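Local coordinates for iron-binding protein (Staphylococcus epidermidis, PDB 4M7O), which probably binds iron, in a form not yet established, outside the cell and delivers it to an uptake transporter, as periplasmic solute-binding proteins do, at residues Leu28-Thr33 with Thr50-Pro55; Val204-Ile209 with Gly236-Ile241. One frame throughout, in Å; residues are numbered along the deposited sequence.

Solute-binding proteins of this family place two alpha/beta lobes on either side of a cleft, and the two contacts sample one lobe each. Contact 1 (Leu-28 to Thr-33 with Thr-50 to Pro-55) comes first along the chain, at the ends of strands 25-27 and 45-49 of the five-stranded parallel sheet. Contact 2 (Val-204 to Ile-209 with Gly-236 to Ile-241) follows in series, against the mixed sheet built around strand 162-168. The centres of contact 1 and contact 2 are 38 Å apart, on opposite sides of the chain's centre. Contact 1 combines a hydroxyl-carboxylate pair with packing of a proline; contact 2 is apolar packing. Each probably steadies loop-helix packing within its own lobe, and neither bridges the two.

Contact 1 (Leu28-Thr33 with Thr50-Pro55); sequences LIPSNT and TVDDYP
The hydroxyl OG1 of Thr-33 is held by two partners: it donates to a carboxylate oxygen of Asp-52 and is also hydrogen-bonded to Ser-27 OG. The modelled separation from Thr-33 OG1 to Asp-52 OD2, 2.5 Å, is doubtful in detail because OD2 is too close to Thr-33 CB in the model. Thr-33 stands one turn into helix 30-38, where the torsion chi1 of -58° sets OG1 beside its own backbone N, facing the loop. From the opposite direction comes Asp-52; Ser-49 OG, bonded to its other oxygen OD1 and also to Val-51 N, helps to orient the carboxylate.

Van der Waals contacts surround this pair. The ring of Pro-30, the first residue of the helix, lies over the loop backbone, with Pro-30 CG 3.7 Å from Val-51 O. The one apolar pair is Pro-30 CG with Val-51 CG2, at 4.1 Å, the two side chains slanting across one another. Farther along, the methyl CG2 of Thr-33 approaches Tyr-54 O at 4.1 Å. Tyr-54 precedes a cis peptide bond, and CB of Pro-55 rests 3.9 Å above one face of the Tyr-54 ring, toward the rim; the same ring makes a cation-pi contact with Arg-263. Asp-53 turns its carboxylate to Arg-259 in a salt bridge.

Strands 25-27 and 45-49 are joined through helix 30-38 as a beta-alpha-beta unit of a Rossmann-like lobe. Ser-49 OG at OD1 and the nearby N-terminus of helix 30-38 would favour the charged form of the buried Asp-52 carboxylate, with the Thr-33 bond a tentative addition.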
# COMPACT_ATOMS: atom_id res chain seq x y z
N LEU A 28 3.07 -2.36 14.50
CA LEU A 28 1.90 -3.20 14.24
C LEU A 28 1.47 -3.33 12.78
O LEU A 28 0.43 -3.95 12.48
CB LEU A 28 0.70 -2.73 15.08
CG LEU A 28 0.89 -2.97 16.59
CD1 LEU A 28 -0.42 -2.71 17.36
CD2 LEU A 28 1.39 -4.38 16.83
N ILE A 29 2.24 -2.75 11.86
CA ILE A 29 1.93 -2.91 10.44
C ILE A 29 3.25 -2.93 9.67
O ILE A 29 4.19 -2.23 10.05
CB ILE A 29 0.93 -1.81 9.95
CG1 ILE A 29 0.17 -2.26 8.67
CG2 ILE A 29 1.64 -0.47 9.74
CD1 ILE A 29 -1.18 -1.58 8.47
N PRO A 30 3.36 -3.76 8.62
CA PRO A 30 4.69 -3.90 8.02
C PRO A 30 5.30 -2.60 7.49
O PRO A 30 6.49 -2.43 7.69
CB PRO A 30 4.46 -4.91 6.89
CG PRO A 30 3.28 -5.74 7.38
CD PRO A 30 2.39 -4.72 8.05
N SER A 31 4.52 -1.69 6.89
CA SER A 31 5.11 -0.43 6.42
C SER A 31 5.82 0.34 7.54
O SER A 31 6.94 0.83 7.36
CB SER A 31 4.08 0.45 5.71
OG SER A 31 2.92 0.62 6.50
N ASN A 32 5.18 0.42 8.71
CA ASN A 32 5.81 1.00 9.90
C ASN A 32 7.14 0.34 10.22
O ASN A 32 8.15 1.02 10.46
CB ASN A 32 4.87 0.89 11.11
CG ASN A 32 3.76 1.93 11.09
OD1 ASN A 32 3.69 2.76 10.19
ND2 ASN A 32 2.89 1.88 12.11
N THR A 33 7.15 -0.99 10.22
CA THR A 33 8.37 -1.71 10.57
C THR A 33 9.47 -1.41 9.57
O THR A 33 10.62 -1.21 9.96
CB THR A 33 8.13 -3.21 10.61
OG1 THR A 33 7.10 -3.50 11.57
CG2 THR A 33 9.41 -3.95 11.01
N THR A 50 2.28 -10.27 13.19
CA THR A 50 2.44 -11.63 12.69
C THR A 50 2.61 -11.68 11.19
O THR A 50 2.94 -12.74 10.64
CB THR A 50 1.23 -12.45 13.06
OG1 THR A 50 0.06 -11.67 12.78
CG2 THR A 50 1.27 -12.82 14.55
N VAL A 51 2.35 -10.57 10.50
CA VAL A 51 2.49 -10.53 9.05
C VAL A 51 3.68 -9.69 8.57
O VAL A 51 3.81 -9.43 7.38
CB VAL A 51 1.19 -10.08 8.34
CG1 VAL A 51 0.08 -11.10 8.59
CG2 VAL A 51 0.76 -8.68 8.81
N ASP A 52 4.55 -9.27 9.48
CA ASP A 52 5.77 -8.58 9.06
C ASP A 52 6.72 -9.52 8.31
O ASP A 52 6.99 -10.63 8.76
CB ASP A 52 6.47 -7.94 10.26
CG ASP A 52 5.89 -6.58 10.61
OD1 ASP A 52 4.81 -6.52 11.23
OD2 ASP A 52 6.50 -5.57 10.24
N ASP A 53 7.20 -9.06 7.15
CA ASP A 53 7.93 -9.91 6.19
C ASP A 53 9.21 -9.26 5.67
O ASP A 53 9.89 -9.80 4.80
CB ASP A 53 7.03 -10.23 4.98
CG ASP A 53 6.33 -8.98 4.42
OD1 ASP A 53 6.81 -7.83 4.64
OD2 ASP A 53 5.28 -9.13 3.75
N TYR A 54 9.53 -8.08 6.20
CA TYR A 54 10.66 -7.32 5.70
C TYR A 54 11.20 -6.43 6.81
O TYR A 54 10.44 -5.78 7.51
CB TYR A 54 10.26 -6.48 4.47
CG TYR A 54 11.45 -6.00 3.65
CD1 TYR A 54 12.10 -4.81 3.95
CD2 TYR A 54 11.92 -6.75 2.59
CE1 TYR A 54 13.20 -4.39 3.19
CE2 TYR A 54 13.02 -6.35 1.84
CZ TYR A 54 13.65 -5.16 2.14
OH TYR A 54 14.73 -4.77 1.38
N PRO A 55 12.53 -6.39 6.96
CA PRO A 55 13.50 -7.11 6.12
C PRO A 55 13.64 -8.58 6.48
O PRO A 55 12.82 -9.10 7.24
CB PRO A 55 14.81 -6.37 6.40
CG PRO A 55 14.64 -5.86 7.81
CD PRO A 55 13.18 -5.45 7.89

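Contact 2 (Val204-Ile209 with Gly236-Ile241); sequences VSKESI and GGFDKI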
# COMPACT_ATOMS: atom_id res chain seq x y z
N VAL A 204 -18.95 -0.28 -9.77
CA VAL A 204 -19.31 0.12 -11.12
C VAL A 204 -19.96 -1.07 -11.81
O VAL A 204 -19.61 -2.22 -11.53
CB VAL A 204 -18.07 0.57 -11.93
CG1 VAL A 204 -17.58 1.90 -11.41
CG2 VAL A 204 -16.95 -0.47 -11.83
N SER A 205 -20.92 -0.81 -12.69
CA SER A 205 -21.60 -1.89 -13.38
C SER A 205 -20.75 -2.41 -14.55
O SER A 205 -19.82 -1.72 -15.01
CB SER A 205 -22.92 -1.40 -13.92
OG SER A 205 -22.67 -0.60 -15.06
N LYS A 206 -21.06 -3.61 -15.03
CA LYS A 206 -20.35 -4.16 -16.16
C LYS A 206 -20.60 -3.28 -17.37
O LYS A 206 -19.69 -3.05 -18.17
CB LYS A 206 -20.85 -5.57 -16.48
CG LYS A 206 -20.29 -6.68 -15.60
CD LYS A 206 -20.81 -8.03 -16.11
CE LYS A 206 -21.75 -8.69 -15.13
NZ LYS A 206 -20.99 -9.34 -14.01
N GLU A 207 -21.84 -2.79 -17.51
CA GLU A 207 -22.20 -1.94 -18.65
C GLU A 207 -21.32 -0.71 -18.67
O GLU A 207 -20.83 -0.31 -19.72
CB GLU A 207 -23.67 -1.50 -18.58
CG GLU A 207 -24.69 -2.57 -18.94
N SER A 208 -21.11 -0.15 -17.49
CA SER A 208 -20.31 1.06 -17.30
C SER A 208 -18.85 0.87 -17.71
O SER A 208 -18.28 1.74 -18.38
CB SER A 208 -20.40 1.49 -15.83
OG SER A 208 -20.06 2.85 -15.68
N ILE A 209 -18.24 -0.24 -17.30
CA ILE A 209 -16.87 -0.55 -17.69
C ILE A 209 -16.77 -0.73 -19.22
O ILE A 209 -15.85 -0.20 -19.85
CB ILE A 209 -16.36 -1.83 -16.99
CG1 ILE A 209 -16.48 -1.69 -15.47
CG2 ILE A 209 -14.91 -2.11 -17.35
CD1 ILE A 209 -16.39 -3.01 -14.72
N GLY A 236 -20.15 -11.15 -19.50
CA GLY A 236 -20.86 -10.83 -20.73
C GLY A 236 -20.47 -9.46 -21.23
O GLY A 236 -20.32 -8.52 -20.45
N GLY A 237 -20.26 -9.36 -22.54
CA GLY A 237 -19.99 -8.07 -23.16
C GLY A 237 -18.54 -7.62 -23.10
O GLY A 237 -18.15 -6.72 -23.85
N PHE A 238 -17.74 -8.22 -22.23
CA PHE A 238 -16.36 -7.77 -22.06
C PHE A 238 -15.54 -8.07 -23.32
O PHE A 238 -14.52 -7.43 -23.57
CB PHE A 238 -15.72 -8.37 -20.81
CG PHE A 238 -15.78 -7.45 -19.60
CD1 PHE A 238 -16.98 -6.94 -19.13
CD2 PHE A 238 -14.62 -7.09 -18.93
CE1 PHE A 238 -17.03 -6.09 -18.04
CE2 PHE A 238 -14.65 -6.24 -17.83
CZ PHE A 238 -15.86 -5.75 -17.38
N ASP A 239 -16.01 -9.04 -24.11
CA ASP A 239 -15.41 -9.41 -25.39
C ASP A 239 -15.03 -8.21 -26.24
O ASP A 239 -14.02 -8.23 -26.94
CB ASP A 239 -16.37 -10.27 -26.21
CG ASP A 239 -16.25 -11.74 -25.91
OD1 ASP A 239 -15.37 -12.11 -25.09
OD2 ASP A 239 -17.02 -12.54 -26.50
N LYS A 240 -15.87 -7.18 -26.18
CA LYS A 240 -15.71 -5.98 -27.01
C LYS A 240 -14.49 -5.15 -26.62
O LYS A 240 -13.71 -4.74 -27.48
CB LYS A 240 -16.98 -5.14 -26.94
CG LYS A 240 -18.20 -5.81 -27.56
CD LYS A 240 -19.18 -4.78 -28.10
CE LYS A 240 -19.90 -5.30 -29.34
NZ LYS A 240 -18.95 -5.80 -30.37
N ILE A 241 -14.32 -4.92 -25.31
CA ILE A 241 -13.34 -3.99 -24.73
C ILE A 241 -11.92 -4.03 -25.33
O ILE A 241 -11.39 -5.12 -25.57
CB ILE A 241 -13.27 -4.22 -23.20
CG1 ILE A 241 -14.65 -4.05 -22.56
CG2 ILE A 241 -12.25 -3.31 -22.53
CD1 ILE A 241 -14.63 -4.33 -21.05
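Phe-238 lays the far end of its ring against Ile-209 and Lys-206 of helix 206-212. Its contact with the isoleucine is made through one ring carbon: Phe-238 CZ lies 3.8 Å from Ile-209 CG2 and 3.9 Å from Ile-209 CD1. The isoleucine's branches arrive differently, CD1 in the plane of the ring at its edge and CG2 obliquely. Both can meet the same ring carbon because chi1 of Ile-209, -56°, sets CG1 beside the backbone N while CG2 is anti to that N.

The phenylalanine itself has an unusual first torsion, chi1 -96°, well off the staggered value; it swings the ring toward helix 206-212 although its CB leaves the backbone in another direction. One face of the Phe-238 ring is occupied from within its own loop, where Ile-241 CD1 sits 3.5 Å above the plane, offset toward the rim. That same methyl, Ile-241 CD1, comes to 4.3 Å from Ile-209 CG2, closing a small apolar triangle of Phe-238, Ile-209 and Ile-241. Lys-206 adds its aliphatic part, with Lys-206 CG 4.1 Å from Phe-238 CE1 and the two side chains crossing nearly at right angles.

The helix starts cleanly: Ser-205 is its N-cap, and Ser-205 OG accepts from Ser-208 N at 2.9 Å, with an N-H...O angle of 155°. Ile-210, the next residue of the helix, is also met by Phe-238 and Ile-241. Loop 236-241 thus lies on helix 206-212, at Ile-209 and Lys-206. The helix in turn packs on the mixed sheet, where Ile-209 touches Phe-164 of strand 162-168, in keeping with the helix-flanked central sheet of the alpha/beta lobes of periplasmic binding proteins.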